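PDB 1VL6: malate oxidoreductase, which probably catalyses the NAD-dependent oxidative decarboxylation of malate to pyruvate and carbon dioxide. Local coordinates for residues 70-76 and 108-114; 99-103 and 327-331; 156-162 and 337-343; 167-172 and 202-207; 347-352 and 383-388. One frame throughout, in Å; residues are numbered along the deposited sequence.

Interaction 1: 70-76 and 108-114; sequences NTVAVVS and DIDAFPI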
# COMPACT_ATOMS: atom_id res chain seq x y z
N ASN A 70 2.39 -8.24 14.80
CA ASN A 70 3.19 -8.29 13.60
C ASN A 70 4.15 -7.11 13.46
O ASN A 70 4.57 -6.83 12.35
CB ASN A 70 2.22 -8.37 12.42
CG ASN A 70 2.91 -8.66 11.11
OD1 ASN A 70 3.65 -9.63 10.97
ND2 ASN A 70 2.68 -7.79 10.14
N THR A 71 4.50 -6.43 14.55
CA THR A 71 5.50 -5.35 14.45
C THR A 71 6.78 -5.69 15.16
O THR A 71 6.79 -6.35 16.17
CB THR A 71 4.98 -3.99 14.96
OG1 THR A 71 4.69 -4.04 16.36
CG2 THR A 71 3.65 -3.64 14.32
N VAL A 72 7.87 -5.23 14.62
CA VAL A 72 9.19 -5.59 15.10
C VAL A 72 10.05 -4.31 15.10
O VAL A 72 9.99 -3.52 14.16
CB VAL A 72 9.76 -6.74 14.23
CG1 VAL A 72 11.31 -6.83 14.28
CG2 VAL A 72 9.10 -8.06 14.65
N ALA A 73 10.78 -4.07 16.20
CA ALA A 73 11.69 -2.95 16.25
C ALA A 73 13.04 -3.42 15.76
O ALA A 73 13.51 -4.45 16.18
CB ALA A 73 11.80 -2.44 17.65
N VAL A 74 13.64 -2.69 14.83
CA VAL A 74 14.99 -2.98 14.38
C VAL A 74 15.87 -1.98 15.11
O VAL A 74 15.88 -0.80 14.81
CB VAL A 74 15.15 -2.84 12.86
CG1 VAL A 74 16.58 -3.15 12.43
CG2 VAL A 74 14.16 -3.74 12.14
N VAL A 75 16.61 -2.48 16.09
CA VAL A 75 17.28 -1.62 17.08
C VAL A 75 18.79 -1.59 16.86
O VAL A 75 19.43 -2.62 16.92
CB VAL A 75 16.95 -2.10 18.50
CG1 VAL A 75 17.70 -1.29 19.56
CG2 VAL A 75 15.43 -2.04 18.74
N SER A 76 19.36 -0.42 16.63
CA SER A 76 20.82 -0.31 16.58
C SER A 76 21.28 0.99 17.17
O SER A 76 20.51 1.95 17.18
CB SER A 76 21.37 -0.37 15.15
OG SER A 76 22.78 -0.55 15.20
N ASP A 108 6.50 -10.41 5.62
CA ASP A 108 5.32 -9.55 5.73
C ASP A 108 5.23 -8.95 7.12
O ASP A 108 4.15 -8.63 7.63
CB ASP A 108 4.04 -10.27 5.27
CG ASP A 108 2.87 -9.30 5.03
OD1 ASP A 108 3.11 -8.10 4.76
OD2 ASP A 108 1.66 -9.62 5.13
N ILE A 109 6.39 -8.77 7.73
CA ILE A 109 6.45 -8.20 9.08
C ILE A 109 6.58 -6.70 8.96
O ILE A 109 7.35 -6.21 8.13
CB ILE A 109 7.64 -8.77 9.84
CG1 ILE A 109 7.30 -10.18 10.29
CG2 ILE A 109 8.01 -7.92 11.03
CD1 ILE A 109 8.45 -10.83 10.99
N ASP A 110 5.83 -5.99 9.79
CA ASP A 110 5.90 -4.55 9.82
C ASP A 110 7.05 -4.17 10.75
O ASP A 110 6.92 -4.16 11.96
CB ASP A 110 4.58 -4.00 10.32
CG ASP A 110 3.46 -4.15 9.32
OD1 ASP A 110 3.69 -4.21 8.08
OD2 ASP A 110 2.29 -4.17 9.68
N ALA A 111 8.20 -3.87 10.19
CA ALA A 111 9.35 -3.57 10.99
C ALA A 111 9.65 -2.07 10.98
O ALA A 111 9.50 -1.43 9.97
CB ALA A 111 10.53 -4.38 10.47
N PHE A 112 10.05 -1.53 12.13
CA PHE A 112 10.34 -0.09 12.31
C PHE A 112 11.80 0.07 12.78
O PHE A 112 12.24 -0.67 13.64
CB PHE A 112 9.34 0.57 13.31
CG PHE A 112 7.90 0.41 12.89
CD1 PHE A 112 7.21 -0.77 13.15
CD2 PHE A 112 7.25 1.43 12.18
CE1 PHE A 112 5.89 -0.95 12.72
CE2 PHE A 112 5.93 1.27 11.76
CZ PHE A 112 5.25 0.08 12.03
N PRO A 113 12.56 0.96 12.16
CA PRO A 113 13.90 1.23 12.62
C PRO A 113 13.92 2.09 13.85
O PRO A 113 13.29 3.14 13.86
CB PRO A 113 14.54 2.02 11.49
CG PRO A 113 13.58 1.99 10.40
CD PRO A 113 12.25 1.70 10.92
N ILE A 114 14.65 1.61 14.86
CA ILE A 114 14.89 2.33 16.05
C ILE A 114 16.39 2.44 16.30
O ILE A 114 17.02 1.53 16.84
CB ILE A 114 14.16 1.66 17.17
CG1 ILE A 114 12.68 2.04 17.04
CG2 ILE A 114 14.66 2.18 18.53
CD1 ILE A 114 11.81 1.10 17.76

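Interaction 2: 99-103 and 327-331; sequences KAFLF and LLAFP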
# COMPACT_ATOMS: atom_id res chain seq x y z
N LYS A 99 16.85 -3.18 6.28
CA LYS A 99 16.39 -4.34 7.01
C LYS A 99 14.87 -4.36 7.16
O LYS A 99 14.26 -5.42 7.07
CB LYS A 99 16.97 -4.36 8.40
CG LYS A 99 17.91 -5.47 8.60
CD LYS A 99 17.20 -6.69 9.10
CE LYS A 99 18.26 -7.71 9.43
NZ LYS A 99 17.68 -8.66 10.37
N ALA A 100 14.27 -3.22 7.44
CA ALA A 100 12.83 -3.20 7.63
C ALA A 100 12.18 -3.61 6.33
O ALA A 100 11.26 -4.42 6.34
CB ALA A 100 12.36 -1.83 8.05
N PHE A 101 12.68 -3.09 5.21
CA PHE A 101 12.15 -3.41 3.89
C PHE A 101 12.22 -4.95 3.65
O PHE A 101 11.25 -5.57 3.19
CB PHE A 101 12.91 -2.60 2.83
CG PHE A 101 12.75 -3.09 1.41
CD1 PHE A 101 13.52 -4.13 0.93
CD2 PHE A 101 11.86 -2.49 0.54
CE1 PHE A 101 13.36 -4.57 -0.36
CE2 PHE A 101 11.70 -2.93 -0.75
CZ PHE A 101 12.44 -3.96 -1.21
N LEU A 102 13.35 -5.56 4.02
CA LEU A 102 13.50 -7.03 3.96
C LEU A 102 12.46 -7.80 4.82
O LEU A 102 11.88 -8.81 4.36
CB LEU A 102 14.91 -7.43 4.39
CG LEU A 102 16.00 -6.97 3.43
CD1 LEU A 102 17.40 -7.38 3.86
CD2 LEU A 102 15.72 -7.56 2.08
N PHE A 103 12.25 -7.31 6.05
CA PHE A 103 11.31 -7.90 6.96
C PHE A 103 9.93 -7.93 6.33
O PHE A 103 9.26 -8.97 6.40
CB PHE A 103 11.26 -7.16 8.32
CG PHE A 103 12.15 -7.75 9.36
CD1 PHE A 103 11.93 -9.04 9.82
CD2 PHE A 103 13.22 -7.04 9.86
CE1 PHE A 103 12.78 -9.62 10.76
CE2 PHE A 103 14.07 -7.62 10.78
CZ PHE A 103 13.85 -8.91 11.23
N LEU A 327 19.94 -13.55 5.71
CA LEU A 327 18.62 -13.41 5.13
C LEU A 327 17.88 -14.71 5.03
O LEU A 327 16.65 -14.72 5.02
CB LEU A 327 18.69 -12.74 3.76
CG LEU A 327 17.36 -12.49 3.06
CD1 LEU A 327 16.41 -11.66 3.89
CD2 LEU A 327 17.63 -11.83 1.70
N LEU A 328 18.58 -15.82 4.94
CA LEU A 328 17.89 -17.10 4.92
C LEU A 328 17.25 -17.41 6.24
O LEU A 328 16.34 -18.26 6.29
CB LEU A 328 18.86 -18.22 4.59
CG LEU A 328 19.47 -18.21 3.20
CD1 LEU A 328 20.68 -19.11 3.15
CD2 LEU A 328 18.45 -18.66 2.22
N ALA A 329 17.70 -16.75 7.31
CA ALA A 329 17.29 -17.14 8.68
C ALA A 329 16.31 -16.19 9.33
O ALA A 329 15.28 -16.62 9.87
CB ALA A 329 18.50 -17.26 9.56
N PHE A 330 16.61 -14.89 9.33
CA PHE A 330 15.82 -13.96 10.15
C PHE A 330 14.33 -13.84 9.80
O PHE A 330 13.51 -13.71 10.67
CB PHE A 330 16.50 -12.60 10.30
CG PHE A 330 16.50 -11.73 9.08
CD1 PHE A 330 15.33 -11.09 8.65
CD2 PHE A 330 17.69 -11.46 8.41
CE1 PHE A 330 15.35 -10.25 7.54
CE2 PHE A 330 17.72 -10.64 7.29
CZ PHE A 330 16.55 -10.03 6.85
N PRO A 331 13.93 -13.89 8.54
CA PRO A 331 12.52 -13.71 8.28
C PRO A 331 11.69 -14.81 8.94
O PRO A 331 10.70 -14.52 9.64
CB PRO A 331 12.44 -13.72 6.75
CG PRO A 331 13.82 -13.33 6.33
CD PRO A 331 14.70 -14.01 7.29

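Interaction 3: 156-162 and 337-343; sequences SEEMNIP and AVEKRSK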
# COMPACT_ATOMS: atom_id res chain seq x y z
N SER A 156 16.78 -10.80 26.26
CA SER A 156 16.01 -12.02 26.02
C SER A 156 15.58 -12.62 27.35
O SER A 156 14.47 -13.15 27.44
CB SER A 156 16.72 -13.03 25.14
OG SER A 156 18.11 -12.94 25.29
N GLU A 157 16.41 -12.49 28.39
CA GLU A 157 16.04 -12.98 29.73
C GLU A 157 14.91 -12.17 30.34
O GLU A 157 14.01 -12.72 30.98
CB GLU A 157 17.21 -12.89 30.68
CG GLU A 157 18.02 -14.16 30.91
CD GLU A 157 19.43 -13.92 31.56
OE1 GLU A 157 19.68 -12.82 32.20
OE2 GLU A 157 20.31 -14.84 31.39
N GLU A 158 14.96 -10.84 30.16
CA GLU A 158 14.08 -9.93 30.89
C GLU A 158 12.82 -9.49 30.15
O GLU A 158 11.90 -8.96 30.75
CB GLU A 158 14.88 -8.71 31.34
CG GLU A 158 15.96 -9.06 32.34
CD GLU A 158 16.90 -7.91 32.66
OE1 GLU A 158 16.51 -6.74 32.45
OE2 GLU A 158 18.02 -8.19 33.13
N MSE A 159 12.78 -9.66 28.83
CA MSE A 159 11.60 -9.25 28.08
C MSE A 159 10.72 -10.44 27.78
O MSE A 159 11.14 -11.57 27.87
CB MSE A 159 12.00 -8.53 26.79
CG MSE A 159 12.80 -7.22 27.02
SE MSE A 159 13.22 -6.27 25.35
CE MSE A 159 11.43 -5.68 25.03
N ASN A 160 9.48 -10.16 27.47
CA ASN A 160 8.50 -11.19 27.18
C ASN A 160 8.03 -11.14 25.77
O ASN A 160 6.93 -11.51 25.49
CB ASN A 160 7.30 -11.02 28.08
CG ASN A 160 7.56 -11.53 29.45
OD1 ASN A 160 7.62 -10.76 30.41
ND2 ASN A 160 7.77 -12.83 29.57
N ILE A 161 8.85 -10.57 24.91
CA ILE A 161 8.71 -10.70 23.51
C ILE A 161 10.06 -11.20 23.05
O ILE A 161 11.03 -10.99 23.75
CB ILE A 161 8.38 -9.37 22.83
CG1 ILE A 161 9.39 -8.25 23.18
CG2 ILE A 161 7.04 -8.97 23.18
CD1 ILE A 161 9.19 -6.93 22.37
N PRO A 162 10.13 -11.91 21.93
CA PRO A 162 11.38 -12.48 21.50
C PRO A 162 12.36 -11.37 21.15
O PRO A 162 11.94 -10.28 20.71
CB PRO A 162 10.99 -13.31 20.25
CG PRO A 162 9.74 -12.68 19.74
CD PRO A 162 9.03 -12.27 21.03
N ALA A 337 8.84 -16.77 15.91
CA ALA A 337 9.00 -16.37 17.29
C ALA A 337 7.95 -15.37 17.74
O ALA A 337 7.42 -15.43 18.86
CB ALA A 337 10.39 -15.76 17.48
N VAL A 338 7.66 -14.42 16.88
CA VAL A 338 6.71 -13.38 17.25
C VAL A 338 5.31 -13.94 17.39
O VAL A 338 4.56 -13.49 18.25
CB VAL A 338 6.74 -12.24 16.23
CG1 VAL A 338 5.52 -11.35 16.39
CG2 VAL A 338 8.01 -11.46 16.40
N GLU A 339 4.98 -14.92 16.56
CA GLU A 339 3.68 -15.58 16.63
C GLU A 339 3.55 -16.46 17.87
O GLU A 339 2.51 -16.49 18.50
CB GLU A 339 3.51 -16.40 15.37
CG GLU A 339 2.11 -16.86 15.07
CD GLU A 339 2.10 -17.56 13.73
OE1 GLU A 339 2.27 -16.86 12.68
OE2 GLU A 339 1.97 -18.81 13.75
N LYS A 340 4.62 -17.17 18.22
CA LYS A 340 4.69 -17.99 19.42
C LYS A 340 4.67 -17.08 20.65
O LYS A 340 4.29 -17.48 21.75
CB LYS A 340 6.02 -18.74 19.42
CG LYS A 340 6.01 -20.18 19.92
CD LYS A 340 7.40 -20.83 19.66
CE LYS A 340 7.36 -22.34 19.70
NZ LYS A 340 7.24 -22.87 21.12
N ARG A 341 5.14 -15.85 20.48
CA ARG A 341 5.26 -14.89 21.56
C ARG A 341 6.26 -15.23 22.64
O ARG A 341 6.45 -14.44 23.55
CB ARG A 341 3.96 -14.65 22.26
CG ARG A 341 2.97 -13.97 21.43
CD ARG A 341 1.75 -13.67 22.25
NE ARG A 341 0.53 -13.78 21.48
CZ ARG A 341 -0.69 -13.70 21.99
NH1 ARG A 341 -0.90 -13.49 23.31
NH2 ARG A 341 -1.70 -13.83 21.17
N SER A 342 6.91 -16.37 22.59
CA SER A 342 7.84 -16.67 23.70
C SER A 342 9.29 -16.38 23.28
O SER A 342 9.62 -16.06 22.07
CB SER A 342 7.65 -18.12 24.30
OG SER A 342 8.32 -19.14 23.51
N LYS A 343 10.13 -16.52 24.30
CA LYS A 343 11.56 -16.38 24.18
C LYS A 343 12.11 -17.30 23.10
O LYS A 343 11.65 -18.44 22.98
CB LYS A 343 12.19 -16.71 25.55
CG LYS A 343 11.87 -15.62 26.65
CD LYS A 343 12.68 -15.74 27.95
CE LYS A 343 12.10 -14.81 29.06
NZ LYS A 343 12.35 -13.40 28.79

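Interaction 4: 167-172 and 202-207; sequences DQQGTA and AAGYNI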
# COMPACT_ATOMS: atom_id res chain seq x y z
N ASP A 167 23.55 -10.84 13.73
CA ASP A 167 24.98 -11.09 13.57
C ASP A 167 25.46 -12.18 14.48
O ASP A 167 26.46 -12.82 14.20
CB ASP A 167 25.76 -9.81 13.84
CG ASP A 167 25.40 -8.70 12.85
OD1 ASP A 167 25.89 -8.92 11.70
OD2 ASP A 167 24.59 -7.70 13.09
N GLN A 168 24.74 -12.40 15.56
CA GLN A 168 25.02 -13.47 16.47
C GLN A 168 24.26 -14.71 16.06
O GLN A 168 24.87 -15.70 15.67
CB GLN A 168 24.62 -13.06 17.91
CG GLN A 168 25.42 -11.91 18.54
CD GLN A 168 25.22 -11.83 20.06
OE1 GLN A 168 25.48 -12.80 20.77
NE2 GLN A 168 24.81 -10.67 20.55
N GLN A 169 22.93 -14.65 16.17
CA GLN A 169 22.08 -15.88 16.09
C GLN A 169 21.78 -16.28 14.64
O GLN A 169 21.76 -17.45 14.29
CB GLN A 169 20.77 -15.75 16.93
CG GLN A 169 21.06 -15.45 18.42
CD GLN A 169 19.89 -14.87 19.17
OE1 GLN A 169 19.39 -13.81 18.80
NE2 GLN A 169 19.42 -15.57 20.21
N GLY A 170 21.55 -15.29 13.80
CA GLY A 170 21.31 -15.54 12.39
C GLY A 170 22.53 -16.08 11.70
O GLY A 170 22.47 -17.11 11.02
N THR A 171 23.66 -15.44 11.88
CA THR A 171 24.87 -15.92 11.25
C THR A 171 25.17 -17.30 11.72
O THR A 171 25.57 -18.14 10.93
CB THR A 171 26.04 -15.08 11.61
OG1 THR A 171 25.80 -13.73 11.26
CG2 THR A 171 27.28 -15.49 10.77
N ALA A 172 25.00 -17.55 13.02
CA ALA A 172 25.28 -18.89 13.53
C ALA A 172 24.34 -19.94 12.92
O ALA A 172 24.75 -21.03 12.59
CB ALA A 172 25.18 -18.89 15.04
N ALA A 202 30.91 -11.13 17.24
CA ALA A 202 29.51 -11.46 17.49
C ALA A 202 29.14 -12.78 16.85
O ALA A 202 28.47 -13.62 17.48
CB ALA A 202 28.62 -10.39 16.99
N ALA A 203 29.61 -12.98 15.62
CA ALA A 203 29.33 -14.19 14.90
C ALA A 203 30.17 -15.33 15.40
O ALA A 203 29.63 -16.42 15.65
CB ALA A 203 29.59 -13.97 13.46
N GLY A 204 31.49 -15.10 15.50
CA GLY A 204 32.43 -16.19 15.80
C GLY A 204 32.14 -16.94 17.10
O GLY A 204 32.07 -18.16 17.15
N TYR A 205 31.94 -16.17 18.15
CA TYR A 205 31.53 -16.65 19.45
C TYR A 205 30.34 -17.62 19.33
O TYR A 205 30.36 -18.73 19.90
CB TYR A 205 31.14 -15.44 20.32
CG TYR A 205 30.68 -15.75 21.72
CD1 TYR A 205 31.60 -15.96 22.73
CD2 TYR A 205 29.33 -15.80 22.02
CE1 TYR A 205 31.20 -16.25 24.00
CE2 TYR A 205 28.91 -16.08 23.32
CZ TYR A 205 29.85 -16.31 24.29
OH TYR A 205 29.47 -16.58 25.56
N ASN A 206 29.31 -17.20 18.59
CA ASN A 206 28.12 -18.01 18.50
C ASN A 206 28.30 -19.22 17.60
O ASN A 206 27.75 -20.31 17.89
CB ASN A 206 26.93 -17.20 18.04
CG ASN A 206 26.41 -16.29 19.12
OD1 ASN A 206 25.56 -16.70 19.89
ND2 ASN A 206 26.87 -15.04 19.15
N ILE A 207 29.06 -19.03 16.53
CA ILE A 207 29.38 -20.14 15.61
C ILE A 207 30.09 -21.24 16.40
O ILE A 207 29.78 -22.44 16.27
CB ILE A 207 30.25 -19.67 14.44
CG1 ILE A 207 29.41 -18.86 13.44
CG2 ILE A 207 30.87 -20.85 13.74
CD1 ILE A 207 30.23 -17.89 12.59

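Interaction 5: 347-352 and 383-388; sequences NMLLSA and AVKGSA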
# COMPACT_ATOMS: atom_id res chain seq x y z
N ASN A 347 16.35 -24.94 20.99
CA ASN A 347 15.54 -25.83 20.10
C ASN A 347 14.96 -25.13 18.85
O ASN A 347 14.99 -25.69 17.74
CB ASN A 347 14.41 -26.50 20.86
CG ASN A 347 14.87 -27.71 21.67
OD1 ASN A 347 14.18 -28.15 22.61
ND2 ASN A 347 16.00 -28.29 21.28
N MSE A 348 14.46 -23.90 19.03
CA MSE A 348 13.95 -23.13 17.91
C MSE A 348 15.07 -22.83 16.91
O MSE A 348 14.85 -23.04 15.71
CB MSE A 348 13.28 -21.85 18.38
CG MSE A 348 11.93 -22.13 18.97
SE MSE A 348 11.36 -20.76 20.25
CE MSE A 348 11.12 -19.33 19.01
N LEU A 349 16.23 -22.36 17.39
CA LEU A 349 17.30 -22.04 16.47
C LEU A 349 17.82 -23.32 15.76
O LEU A 349 18.10 -23.31 14.59
CB LEU A 349 18.43 -21.28 17.18
CG LEU A 349 18.03 -19.92 17.76
CD1 LEU A 349 19.16 -19.29 18.51
CD2 LEU A 349 17.55 -18.93 16.73
N LEU A 350 17.90 -24.45 16.44
CA LEU A 350 18.34 -25.65 15.76
C LEU A 350 17.31 -26.19 14.77
O LEU A 350 17.67 -26.77 13.76
CB LEU A 350 18.70 -26.78 16.72
CG LEU A 350 19.89 -26.53 17.67
CD1 LEU A 350 19.85 -27.52 18.77
CD2 LEU A 350 21.26 -26.57 17.00
N SER A 351 16.03 -26.00 15.05
CA SER A 351 15.04 -26.31 14.04
C SER A 351 15.29 -25.50 12.78
O SER A 351 15.23 -26.04 11.67
CB SER A 351 13.63 -26.13 14.57
OG SER A 351 13.35 -27.16 15.48
N ALA A 352 15.60 -24.22 12.94
CA ALA A 352 15.89 -23.38 11.81
C ALA A 352 17.11 -23.91 11.06
O ALA A 352 17.08 -24.07 9.83
CB ALA A 352 16.12 -21.98 12.25
N ALA A 383 9.35 -24.45 11.02
CA ALA A 383 10.20 -25.11 11.98
C ALA A 383 10.18 -24.37 13.33
O ALA A 383 10.00 -24.98 14.39
CB ALA A 383 11.64 -25.20 11.48
N VAL A 384 10.32 -23.05 13.26
CA VAL A 384 10.41 -22.25 14.46
C VAL A 384 9.09 -22.19 15.24
O VAL A 384 9.04 -22.39 16.45
CB VAL A 384 10.94 -20.89 14.11
CG1 VAL A 384 10.92 -19.96 15.31
CG2 VAL A 384 12.39 -21.00 13.62
N LYS A 385 8.00 -21.97 14.51
CA LYS A 385 6.67 -21.99 15.06
C LYS A 385 6.42 -23.31 15.77
O LYS A 385 5.84 -23.32 16.83
CB LYS A 385 5.71 -21.73 13.91
CG LYS A 385 4.22 -21.85 14.12
CD LYS A 385 3.52 -21.70 12.72
CE LYS A 385 2.30 -22.63 12.46
NZ LYS A 385 1.07 -22.31 13.31
N GLY A 386 6.89 -24.42 15.23
CA GLY A 386 6.61 -25.75 15.80
C GLY A 386 7.42 -26.19 17.00
O GLY A 386 7.05 -27.17 17.62
N SER A 387 8.53 -25.51 17.32
CA SER A 387 9.44 -25.98 18.39
C SER A 387 9.35 -25.31 19.73
O SER A 387 9.21 -24.13 19.81
CB SER A 387 10.92 -25.76 18.05
OG SER A 387 11.14 -25.76 16.69
N ALA A 388 9.62 -26.09 20.78
CA ALA A 388 10.07 -25.63 22.15
C ALA A 388 10.66 -24.23 22.24
O ALA A 388 11.57 -24.01 23.03
CB ALA A 388 11.15 -26.64 22.73

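Interaction 1: 70-76 and 108-114
Thr71 to Val75 pair in register with Asp110 to Ile114 as neighbouring parallel strands, a buried main-chain contact in the four-stranded sheet of the N-terminal part of the chain. The strands run at 25° to each other, and six backbone hydrogen bonds step from Asn70 O to Asp110 N at one end as far as Ile114 O to Ser76 N at the other. Val74 N to Phe112 O, at 2.7 Å, lies in the middle of the series. At the N-terminal end of the pair the Asn70 side chain adds a bond of its own: with CG anti to the backbone N (chi1 -170°), ND2 reaches Asp108 O at 3.0 Å, in the plane of that carbonyl, and it also bonds Glu33 of the third subunit. Val72, Val74 and Ala111 share a face, where Met96 and Phe103 of helix 89-107 cover Val74 and Ala111 and helix 330-340 meets Val72; Val74 CG2 meets Ala111 CB at 4.0 Å. On the other face Ala73 CB packs on Ile114 CD1 and, in the conformer described, the Phe112 ring edge touches Thr71 CG2 at CE1, 3.8 Å away, and the ring stacks on Phe112 of the second subunit. Strand 71-76, helix 89-107 and strand 110-115 thus form a classic beta-alpha-beta crossover.

Interaction 2: 99-103 and 327-331
Phe330 is met by Lys99, Leu102 and Phe103, three side chains of helix 89-107, in a cation-pi and edge-to-face aromatic cluster that joins the N-terminal domain to the first turn of helix 330-340 in the NAD-binding domain. Lys99 and Phe330 approach from opposite directions. A bend at chi2 (-90°) carries the lysine chain over the ring, where NZ sits 3.5 Å from the ring centroid and only 13° off its normal; the CE methylene follows over the same ring as a CH-pi contact. The aromatic partner is turned differently: the edge of Phe330 faces the Phe103 ring, with the centroids 4.9 Å apart and the planes at 52°, a tilted form of the T-shaped pair. Leu102 comes in at about a right angle to Phe330, its CB at the ring edge and in the ring plane, 3.9 Å from CZ. Further along the same side chain, Leu102 CD1 and Leu327 CD1 make a looser apolar contact at 4.4 Å. Lys99 NZ has further partners: salt bridges with Asp166 and Glu141 and a hydrogen bond with Asn139. This acidic setting between the two domains is consistent with the interdomain active-site cleft of malic enzymes. In the aromatic pair the nearest approach is Phe330 CD1 over the face of Phe103, 3.6 Å from CE1.

Interaction 3: 156-162 and 337-343
Pro162 and Lys343 bring the two backbones to 4.7 Å, CA to CA, where the chain leaving helix 147-158 passes the chain leaving helix 330-340. The second helix ends with Lys340, and Arg341, with positive phi (66°), turns the chain aside toward Ser342 and Lys343. Two kinds of side-chain contact follow. The Pro162 ring is set against the last turn of helix 330-340: its CB lies 3.7 Å from Ala337 CB, its CG 4.0 Å from Val338 CG2, and CB also meets the main-chain carbonyl of Ser342, with O at 3.6 Å. The Pro162 main chain is also hydrogen-bonded to Ile138 of strand 137-140, which places the residue between that strand and the helix end. Lys343 makes the polar part of the contact. Its CB starts away from the other segment, but the long chain returns alongside the end of helix 147-158, and a final bend at chi4 (-71°) delivers NZ among the carbonyls there. NZ bonds Ser156 O at 2.5 Å, the donor tilted 23° from the carbonyl plane, and Met159 O at 2.4 Å, both lengths shorter than usual and not to be relied on at this resolution; a weak bond runs from NZ to Glu157 O at 2.8 Å. A single ammonium group therefore gathers main-chain oxygens at a helix C terminus, where its positive charge would probably be stabilised by the partial negative charge of the helix end, while the proline supplies the apolar half of the contact.

Interaction 4: 167-172 and 202-207
The amides of Gln168 and Asn206 meet with their planes 49° apart, joined through the edge of the asparagine group. Asn206 ND2 lies in the carbonyl plane of Gln168 and takes a lone pair of OE1 at 3.1 Å, the N-H...O angle being 164°. The same nitrogen gives its second hydrogen to Ala202 O, 2.7 Å away and one turn earlier in its own helix. Asn206 CG lies beside its backbone N (chi1 -74°), which turns the amide back toward Ala202 O and Gln168; both acceptors lie close to the amide plane, which fixes the rotation of the group. ND2 is also at the edge of the Tyr205 ring. At the other end of the Gln168 amide, NE2 bonds Cys148 O and His165 ND1, so this side chain bridges three parts of the chain. Around the amides, Ala202 CB packs on Gln168 CG at 3.9 Å, Thr171 CG2 on Ala203 CB at 3.9 Å, and Ala172 CB on Asn206 CB at the same distance, while Ile207 CG1 rests 4.1 Å from Ala172 CA. The alanines at 172, 202 and 203 are consistent with the close approach of the segment axes, 7.6 Å, crossing at -55°; the wider pi-type turn at 167-170 falls at this contact. Helix 202-214 follows strand 194-198 and carries Gly204, which with Gly199 and Gly201 fits a GxGxxG pattern, as expected of the dinucleotide-binding turn of a Rossmann-type NAD domain.

Interaction 5: 347-352 and 383-388
Met348, Val384 and Ala388 give up the most surface in this contact between helix 346-358 and the last turn of helix 374-386 with the C-terminal residues beyond it. The side chains of Met348, a selenomethionine, and Val384 cross at about a right angle, and a bend at chi3 (68°) brings Met348 CE to Val384 CG1, 3.8 Å away. Nearer the backbone, Met348 CG lies 3.5 Å from Ser387 O. The other branch of Val384, CG2, turns to Ala352 CB at 4.1 Å, so the valine spans a full turn of the partner helix. Ala388, the last residue of the chain, places CB 3.4 Å from Asn347 OD1, and its O is hydrogen-bonded to Thr345 OG1. Among these contacts lies a hydroxyl pair: Ser351 OG and Ser387 OG are 2.9 Å apart, and Ser387 OG bonds Ala383 O at 2.7 Å, which ties the residue after the helix back to its final turn. Ala383 CB packs on Ser351 CB close by. Met348 also packs on Ala337 and Lys340 of helix 330-340, Leu349 on Phe210 of helix 202-214, and Ala352 on Val173 of helix 166-186, so helix 346-358 lies against three further helices as well as against 374-386.

Overall arrangement
From the N terminus, interaction 1 closes first, a short loop from 70-76 to 108-114 filled mainly by helix 89-107. Interaction 2 opens on that helix, so it crosses interaction 1, and closes only at 327-331, tying the N-terminal sheet region to the NAD-binding domain. Interaction 3 opens at 156-162 and closes at 337-343, crossing interaction 2; both use helix 330-340. Interaction 4 is nested inside both long loops and joins two helices of the NAD-binding domain. Interaction 5 follows in series and packs the C terminus beside helix 330-340, touching interaction 3 through Lys340 and Lys343 and interaction 4 through Gln169.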